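HdaB,HdaA (Adhesin), HUS-associated diffuse adherence (Escherichia coli, PDB 5D55) forms the minor tip subunit of the chaperone-usher AAF/IV (Hda) pilus of enteroaggregative Escherichia coli, here fused to a segment of the adhesin HdaA. Local coordinates at residues T34-C39 against A102-I107; R47-A52 against S123-C128. One frame throughout, in Å; residues are numbered along the deposited sequence.

Interactions 1 and 2 lie about 10 Å apart, centre to centre, in the HdaB part of the fusion, one in each of two antiparallel sheets that face each other as a sandwich, consistent with the immunoglobulin-like build of chaperone-usher pilus subunits. Strands 31-38 and 45-50 follow one another in the chain but enter different sheets; strand 102-109 then returns to the first and strand 118-132 to the second, so the segments alternate along the sequence. Between the layers Ile37 CD1 packs 3.4 Å from Glu127 N, and Ile107 CD1 lies 3.4 Å from Val124 CG1. The Cys39-Cys128 disulfide links the end of 34-39 to that of 123-128 across the layers.

Interaction 1: residues T34-C39 against A102-I107; sequences TGRIIC and ASIFYI
Gly35 CA sits over one face of the Phe105 ring, 3.7 Å from its centroid and nearly on the ring normal, a CH-pi contact. Phe105 holds CG between the backbone N and the carbonyl carbon (chi1 63°), which swings the ring across to the neighbouring strand, and CE2 reaches Arg36 N at 3.4 Å. Around this contact four backbone hydrogen bonds join the strands, reciprocally between Gly35 and Phe105 and between Ile37 and Ser103. The Ile37 N to Ser103 O bond, 2.9 Å, runs nearly in line with the carbonyl, whereas Phe105 N sits well above the carbonyl plane of Gly35 O. Strands 31-38 and 102-109 are thus antiparallel neighbours inside one sheet of the sandwich, consistent with the AfaD-like family, with strand 13-18 pairing on the other side of 31-38. On the face that carries Thr34, Arg36 and Ile38, the methyl CG2 of Thr34 meets Tyr106 CE1 at 3.7 Å, the two side chains lying alongside each other. CD1 of Ile104 comes 3.8 Å from Arg36 CB, and Ala102 CB touches Ile38 CG1 at 3.9 Å. Farther out, Lys31 makes a cation-pi contact with the Tyr106 ring, and Trp83 NE1 bonds to Ile104 O. On the inner face Phe105 packs on Val48 and Val124 of the facing sheet.

Interaction 2: residues R47-A52 against S123-C128; sequences RVWINA and SVSGEC
Five backbone hydrogen bonds join segment 47-52 to segment 123-128: reciprocal pairs at Arg47 with Glu127 and Trp49 with Ser125, then Asn51 N to Ser123 O at 2.8 Å. In this last bond the donor stands above the carbonyl plane. Side-chain hydrogen bonding gathers at Asn51 OD1, which receives Ser123 OG at 3.0 Å in the amide plane, on a lone pair. Ser125 OG is also 2.9 Å from Asn51 OD1, though where its one proton goes is not settled; this hydroxyl also hydrogen-bonds to Thr146 OG1 in the fused HdaA part of the second subunit. One water bridges Asn51 O and Ser123 N. In the sandwich these antiparallel strands are central to their sheet, and residues 123-126 also pair with a strand in the engineered HdaA part of the second subunit, so in this fusion the sheet continues across the interface. Aromatic packing rests on Trp49, whose CG lies between backbone N and carbonyl carbon (chi1 59°); this lays the indole over the neighbouring strand, with Ser125 CB 3.2 Å above its plane near the rim. Glu127 OE1 approaches the indole edge, 3.6 Å from Trp49 CH2, its carboxylate turned almost perpendicular to the ring. Charge pairing is loose: the extended Arg47 runs alongside Glu127, and Arg47 NH1 stands 3.9 Å from Glu127 OE2 in a long salt bridge that a water also bridges, the two flat groups crossed at 85°. Gln92 O takes Arg47 NH2. On the face that carries Val48, Ile50 and Val124, Ile50 CG1 lies 4.2 Å from Val124 CG1, and Val48 and Ile50 pack on Ile78 of the facing sheet.

Interaction 1: residues T34-C39 against A102-I107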
ATOM      1  N   THR B  34     -13.840 -19.749   6.026  1.00 22.64           N
ATOM      2  CA  THR B  34     -13.345 -19.654   4.647  1.00 22.57           C
ATOM      3  C   THR B  34     -13.165 -18.196   4.284  1.00 23.19           C
ATOM      4  O   THR B  34     -14.096 -17.392   4.412  1.00 22.97           O
ATOM      5  CB  THR B  34     -14.322 -20.292   3.635  1.00 23.95           C
ATOM      6  OG1 THR B  34     -14.628 -21.630   4.034  1.00 25.75           O
ATOM      7  CG2 THR B  34     -13.740 -20.281   2.193  1.00 23.49           C
ATOM      8  N   GLY B  35     -11.959 -17.856   3.843  1.00 22.65           N
ATOM      9  CA  GLY B  35     -11.628 -16.485   3.530  1.00 21.89           C
ATOM     10  C   GLY B  35     -11.349 -16.293   2.053  1.00 22.65           C
ATOM     11  O   GLY B  35     -11.100 -17.243   1.326  1.00 22.50           O
ATOM     12  N   ARG B  36     -11.401 -15.041   1.617  1.00 24.04           N
ATOM     13  CA  ARG B  36     -11.023 -14.684   0.262  1.00 23.86           C
ATOM     14  C   ARG B  36     -10.420 -13.297   0.278  1.00 24.61           C
ATOM     15  O   ARG B  36     -10.915 -12.400   0.973  1.00 25.56           O
ATOM     16  CB  ARG B  36     -12.224 -14.723  -0.671  1.00 25.25           C
ATOM     17  CG  ARG B  36     -11.892 -14.357  -2.126  1.00 26.46           C
ATOM     18  CD  ARG B  36     -13.145 -14.228  -2.952  1.00 27.32           C
ATOM     19  NE  ARG B  36     -14.038 -13.234  -2.377  1.00 29.47           N
ATOM     20  CZ  ARG B  36     -15.360 -13.235  -2.512  1.00 31.14           C
ATOM     21  NH1 ARG B  36     -15.965 -14.189  -3.215  1.00 32.17           N
ATOM     22  NH2 ARG B  36     -16.074 -12.273  -1.943  1.00 31.84           N
ATOM     23  N   ILE B  37      -9.340 -13.135  -0.476  1.00 24.86           N
ATOM     24  CA  ILE B  37      -8.733 -11.828  -0.686  1.00 25.00           C
ATOM     25  C   ILE B  37      -8.741 -11.499  -2.185  1.00 26.15           C
ATOM     26  O   ILE B  37      -8.429 -12.364  -3.002  1.00 25.60           O
ATOM     27  CB  ILE B  37      -7.304 -11.764  -0.065  1.00 25.94           C
ATOM     28  CG1 ILE B  37      -6.656 -10.398  -0.316  1.00 26.52           C
ATOM     29  CG2 ILE B  37      -6.418 -12.936  -0.548  1.00 25.32           C
ATOM     30  CD1 ILE B  37      -5.595 -10.059   0.705  1.00 29.49           C
ATOM     31  N   ILE B  38      -9.140 -10.273  -2.533  1.00 26.76           N
ATOM     32  CA  ILE B  38      -9.209  -9.837  -3.936  1.00 30.30           C
ATOM     33  C   ILE B  38      -8.431  -8.544  -4.138  1.00 30.10           C
ATOM     34  O   ILE B  38      -8.548  -7.611  -3.339  1.00 29.35           O
ATOM     35  CB  ILE B  38     -10.674  -9.607  -4.429  1.00 30.43           C
ATOM     36  CG1 ILE B  38     -11.487 -10.891  -4.357  1.00 30.88           C
ATOM     37  CG2 ILE B  38     -10.700  -9.048  -5.885  1.00 33.81           C
ATOM     38  CD1 ILE B  38     -12.993 -10.669  -4.419  1.00 34.00           C
ATOM     39  N   CYS B  39      -7.637  -8.518  -5.202  1.00 33.54           N
ATOM     40  CA  CYS B  39      -6.941  -7.306  -5.633  0.50 36.12           C
ATOM     41  C   CYS B  39      -7.059  -7.187  -7.138  1.00 38.78           C
ATOM     42  O   CYS B  39      -6.700  -8.106  -7.886  1.00 39.02           O
ATOM     43  CB  CYS B  39      -5.460  -7.334  -5.286  0.50 36.94           C
ATOM     44  SG  CYS B  39      -5.021  -7.690  -3.597  0.50 37.14           S
ATOM     45  N   ALA B 102      -8.003 -13.096  -7.412  1.00 33.57           N
ATOM     46  CA  ALA B 102      -8.600 -13.624  -6.185  1.00 32.15           C
ATOM     47  C   ALA B 102      -7.939 -14.891  -5.631  1.00 29.61           C
ATOM     48  O   ALA B 102      -7.519 -15.774  -6.392  1.00 31.13           O
ATOM     49  CB  ALA B 102     -10.091 -13.849  -6.391  1.00 33.48           C
ATOM     50  N   SER B 103      -7.885 -14.975  -4.301  1.00 26.40           N
ATOM     51  CA  SER B 103      -7.313 -16.125  -3.600  0.50 24.98           C
ATOM     52  C   SER B 103      -8.160 -16.525  -2.392  1.00 24.22           C
ATOM     53  O   SER B 103      -8.554 -15.660  -1.594  1.00 23.60           O
ATOM     54  CB  SER B 103      -5.895 -15.800  -3.108  0.50 24.20           C
ATOM     55  OG  SER B 103      -4.943 -15.899  -4.145  0.50 24.34           O
ATOM     56  N   ILE B 104      -8.387 -17.828  -2.235  1.00 23.88           N
ATOM     57  CA  ILE B 104      -9.081 -18.387  -1.082  1.00 24.01           C
ATOM     58  C   ILE B 104      -8.064 -18.814  -0.019  1.00 24.05           C
ATOM     59  O   ILE B 104      -6.994 -19.338  -0.352  1.00 23.74           O
ATOM     60  CB  ILE B 104      -9.937 -19.623  -1.492  1.00 25.42           C
ATOM     61  CG1 ILE B 104     -11.014 -19.227  -2.510  1.00 26.60           C
ATOM     62  CG2 ILE B 104     -10.574 -20.320  -0.253  1.00 23.77           C
ATOM     63  CD1 ILE B 104     -12.060 -18.280  -1.986  1.00 28.21           C
ATOM     64  N   PHE B 105      -8.399 -18.579   1.248  1.00 22.18           N
ATOM     65  CA  PHE B 105      -7.645 -19.103   2.376  1.00 21.69           C
ATOM     66  C   PHE B 105      -8.636 -19.614   3.431  1.00 23.09           C
ATOM     67  O   PHE B 105      -9.857 -19.392   3.298  1.00 22.54           O
ATOM     68  CB  PHE B 105      -6.703 -18.026   2.952  1.00 21.08           C
ATOM     69  CG  PHE B 105      -7.417 -16.822   3.525  1.00 22.36           C
ATOM     70  CD1 PHE B 105      -7.769 -16.777   4.879  1.00 21.16           C
ATOM     71  CD2 PHE B 105      -7.759 -15.748   2.708  1.00 21.01           C
ATOM     72  CE1 PHE B 105      -8.432 -15.674   5.402  1.00 22.43           C
ATOM     73  CE2 PHE B 105      -8.418 -14.641   3.220  1.00 21.34           C
ATOM     74  CZ  PHE B 105      -8.762 -14.600   4.563  1.00 22.64           C
ATOM     75  N   TYR B 106      -8.128 -20.294   4.462  1.00 22.34           N
ATOM     76  CA  TYR B 106      -8.968 -20.786   5.558  1.00 22.81           C
ATOM     77  C   TYR B 106      -8.390 -20.450   6.926  1.00 24.40           C
ATOM     78  O   TYR B 106      -7.180 -20.235   7.069  1.00 24.94           O
ATOM     79  CB  TYR B 106      -9.200 -22.303   5.454  1.00 22.02           C
ATOM     80  CG  TYR B 106      -9.697 -22.755   4.096  1.00 22.88           C
ATOM     81  CD1 TYR B 106     -11.058 -22.823   3.820  1.00 22.59           C
ATOM     82  CD2 TYR B 106      -8.797 -23.098   3.086  1.00 22.40           C
ATOM     83  CE1 TYR B 106     -11.515 -23.222   2.561  1.00 24.60           C
ATOM     84  CE2 TYR B 106      -9.232 -23.500   1.843  1.00 23.81           C
ATOM     85  CZ  TYR B 106     -10.598 -23.560   1.582  1.00 25.03           C
ATOM     86  OH  TYR B 106     -11.041 -23.962   0.341  1.00 25.53           O
ATOM     87  N   ILE B 107      -9.264 -20.379   7.928  1.00 22.66           N
ATOM     88  CA  ILE B 107      -8.828 -20.439   9.308  1.00 22.60           C
ATOM     89  C   ILE B 107      -8.955 -21.911   9.657  1.00 23.28           C
ATOM     90  O   ILE B 107     -10.019 -22.518   9.459  1.00 22.85           O
ATOM     91  CB  ILE B 107      -9.720 -19.597  10.270  1.00 23.81           C
ATOM     92  CG1 ILE B 107      -9.787 -18.115   9.859  1.00 24.23           C
ATOM     93  CG2 ILE B 107      -9.273 -19.787  11.736  1.00 22.86           C
ATOM     94  CD1 ILE B 107      -8.472 -17.345  10.050  1.00 25.55           C
TER

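Interaction 2: residues R47-A52 against S123-C128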
ATOM      1  N   ARG B  47      -0.726 -11.531   0.721  1.00 24.19           N
ATOM      2  CA  ARG B  47      -0.271 -11.773   2.081  1.00 25.14           C
ATOM      3  C   ARG B  47      -1.464 -11.638   3.035  1.00 25.04           C
ATOM      4  O   ARG B  47      -2.205 -10.651   2.969  1.00 24.68           O
ATOM      5  CB  ARG B  47       0.796 -10.738   2.438  1.00 27.59           C
ATOM      6  CG  ARG B  47       1.514 -10.967   3.749  1.00 30.49           C
ATOM      7  CD  ARG B  47       2.483  -9.824   4.019  1.00 34.71           C
ATOM      8  NE  ARG B  47       3.226 -10.009   5.261  1.00 37.26           N
ATOM      9  CZ  ARG B  47       4.212  -9.213   5.676  1.00 43.08           C
ATOM     10  NH1 ARG B  47       4.582  -8.166   4.947  1.00 42.56           N
ATOM     11  NH2 ARG B  47       4.833  -9.468   6.821  1.00 47.28           N
ATOM     12  N   VAL B  48      -1.654 -12.628   3.908  1.00 23.79           N
ATOM     13  CA  VAL B  48      -2.767 -12.637   4.878  1.00 22.79           C
ATOM     14  C   VAL B  48      -2.211 -13.018   6.253  1.00 23.16           C
ATOM     15  O   VAL B  48      -1.257 -13.795   6.341  1.00 20.58           O
ATOM     16  CB  VAL B  48      -3.854 -13.665   4.460  1.00 22.78           C
ATOM     17  CG1 VAL B  48      -4.923 -13.825   5.530  1.00 24.37           C
ATOM     18  CG2 VAL B  48      -4.504 -13.250   3.138  1.00 25.13           C
ATOM     19  N   TRP B  49      -2.799 -12.471   7.316  1.00 22.79           N
ATOM     20  CA  TRP B  49      -2.405 -12.823   8.678  1.00 23.76           C
ATOM     21  C   TRP B  49      -3.565 -12.739   9.660  1.00 24.32           C
ATOM     22  O   TRP B  49      -4.536 -12.022   9.428  1.00 25.03           O
ATOM     23  CB  TRP B  49      -1.241 -11.955   9.178  1.00 22.83           C
ATOM     24  CG  TRP B  49      -1.526 -10.472   9.195  1.00 24.22           C
ATOM     25  CD1 TRP B  49      -1.961  -9.729  10.264  1.00 23.75           C
ATOM     26  CD2 TRP B  49      -1.378  -9.550   8.098  1.00 24.20           C
ATOM     27  NE1 TRP B  49      -2.097  -8.412   9.899  1.00 25.33           N
ATOM     28  CE2 TRP B  49      -1.746  -8.270   8.579  1.00 25.19           C
ATOM     29  CE3 TRP B  49      -0.971  -9.685   6.760  1.00 23.62           C
ATOM     30  CZ2 TRP B  49      -1.719  -7.127   7.771  1.00 25.37           C
ATOM     31  CZ3 TRP B  49      -0.949  -8.556   5.950  1.00 24.97           C
ATOM     32  CH2 TRP B  49      -1.323  -7.288   6.460  1.00 25.87           C
ATOM     33  N   ILE B  50      -3.435 -13.480  10.752  1.00 24.36           N
ATOM     34  CA  ILE B  50      -4.389 -13.446  11.858  1.00 25.19           C
ATOM     35  C   ILE B  50      -4.020 -12.349  12.859  1.00 27.04           C
ATOM     36  O   ILE B  50      -2.855 -12.208  13.245  1.00 25.38           O
ATOM     37  CB  ILE B  50      -4.440 -14.807  12.586  1.00 25.15           C
ATOM     38  CG1 ILE B  50      -4.846 -15.916  11.611  1.00 22.68           C
ATOM     39  CG2 ILE B  50      -5.396 -14.730  13.805  1.00 25.82           C
ATOM     40  CD1 ILE B  50      -4.638 -17.366  12.137  1.00 23.80           C
ATOM     41  N   ASN B  51      -5.017 -11.564  13.267  1.00 26.54           N
ATOM     42  CA  ASN B  51      -4.822 -10.594  14.328  1.00 27.93           C
ATOM     43  C   ASN B  51      -5.159 -11.227  15.666  1.00 29.67           C
ATOM     44  O   ASN B  51      -6.306 -11.186  16.120  1.00 29.80           O
ATOM     45  CB  ASN B  51      -5.674  -9.347  14.093  1.00 28.56           C
ATOM     46  CG  ASN B  51      -5.458  -8.741  12.717  1.00 28.04           C
ATOM     47  OD1 ASN B  51      -6.386  -8.674  11.910  1.00 28.96           O
ATOM     48  ND2 ASN B  51      -4.229  -8.309  12.437  1.00 28.33           N
ATOM     49  N   ALA B  52      -4.149 -11.828  16.283  1.00 30.79           N
ATOM     50  CA  ALA B  52      -4.300 -12.498  17.570  1.00 33.15           C
ATOM     51  C   ALA B  52      -2.947 -12.569  18.241  1.00 36.01           C
ATOM     52  O   ALA B  52      -1.917 -12.445  17.581  1.00 35.21           O
ATOM     53  CB  ALA B  52      -4.872 -13.894  17.395  1.00 31.58           C
ATOM     54  N   SER B 123     -10.137 -12.661  13.635  1.00 25.56           N
ATOM     55  CA  SER B 123      -9.846 -11.412  12.928  1.00 25.81           C
ATOM     56  C   SER B 123      -8.656 -11.650  12.024  1.00 25.25           C
ATOM     57  O   SER B 123      -7.618 -12.149  12.484  1.00 24.84           O
ATOM     58  CB  SER B 123      -9.511 -10.283  13.899  1.00 26.18           C
ATOM     59  OG  SER B 123      -9.005  -9.145  13.213  1.00 27.91           O
ATOM     60  N   VAL B 124      -8.804 -11.299  10.750  1.00 24.31           N
ATOM     61  CA  VAL B 124      -7.710 -11.457   9.779  1.00 24.18           C
ATOM     62  C   VAL B 124      -7.532 -10.171   8.985  1.00 24.52           C
ATOM     63  O   VAL B 124      -8.479  -9.384   8.820  1.00 23.75           O
ATOM     64  CB  VAL B 124      -7.934 -12.658   8.800  1.00 23.83           C
ATOM     65  CG1 VAL B 124      -7.981 -13.986   9.570  1.00 22.76           C
ATOM     66  CG2 VAL B 124      -9.208 -12.465   8.020  1.00 23.88           C
ATOM     67  N   SER B 125      -6.308  -9.949   8.519  1.00 23.82           N
ATOM     68  CA  SER B 125      -6.009  -8.802   7.681  1.00 24.42           C
ATOM     69  C   SER B 125      -5.243  -9.302   6.469  1.00 24.03           C
ATOM     70  O   SER B 125      -4.684 -10.406   6.488  1.00 22.14           O
ATOM     71  CB  SER B 125      -5.208  -7.746   8.444  1.00 25.81           C
ATOM     72  OG  SER B 125      -5.989  -7.191   9.475  1.00 27.37           O
ATOM     73  N   GLY B 126      -5.230  -8.509   5.408  1.00 24.30           N
ATOM     74  CA  GLY B 126      -4.549  -8.941   4.199  1.00 24.03           C
ATOM     75  C   GLY B 126      -4.298  -7.821   3.225  1.00 25.40           C
ATOM     76  O   GLY B 126      -4.923  -6.746   3.303  1.00 25.27           O
ATOM     77  N   GLU B 127      -3.370  -8.078   2.307  1.00 25.64           N
ATOM     78  CA  GLU B 127      -2.941  -7.102   1.304  1.00 27.57           C
ATOM     79  C   GLU B 127      -2.371  -7.867   0.114  1.00 27.95           C
ATOM     80  O   GLU B 127      -2.058  -9.065   0.231  1.00 26.46           O
ATOM     81  CB  GLU B 127      -1.867  -6.165   1.899  1.00 28.63           C
ATOM     82  CG  GLU B 127      -0.540  -6.867   2.251  1.00 30.53           C
ATOM     83  CD  GLU B 127       0.429  -6.047   3.125  1.00 33.87           C
ATOM     84  OE1 GLU B 127       0.010  -5.118   3.853  1.00 36.47           O
ATOM     85  OE2 GLU B 127       1.637  -6.355   3.092  1.00 34.84           O
ATOM     86  N   CYS B 128      -2.308  -7.215  -1.044  1.00 28.53           N
ATOM     87  CA  CYS B 128      -1.468  -7.727  -2.120  0.50 29.83           C
ATOM     88  C   CYS B 128      -0.137  -7.033  -2.052  1.00 30.10           C
ATOM     89  O   CYS B 128      -0.018  -5.965  -1.447  1.00 31.18           O
ATOM     90  CB  CYS B 128      -2.086  -7.504  -3.485  0.50 32.62           C
ATOM     91  SG  CYS B 128      -3.300  -8.719  -3.829  0.50 35.51           S
TER
HETATM   92  O   HOH W   1       4.442  -7.456   2.184  1.00 36.39           O
HETATM   93  O   HOH W   2      -8.265 -13.600  15.557  1.00 19.21           O
HETATM   94  O   HOH W   3      -3.950  -5.661  11.000  1.00 39.54           O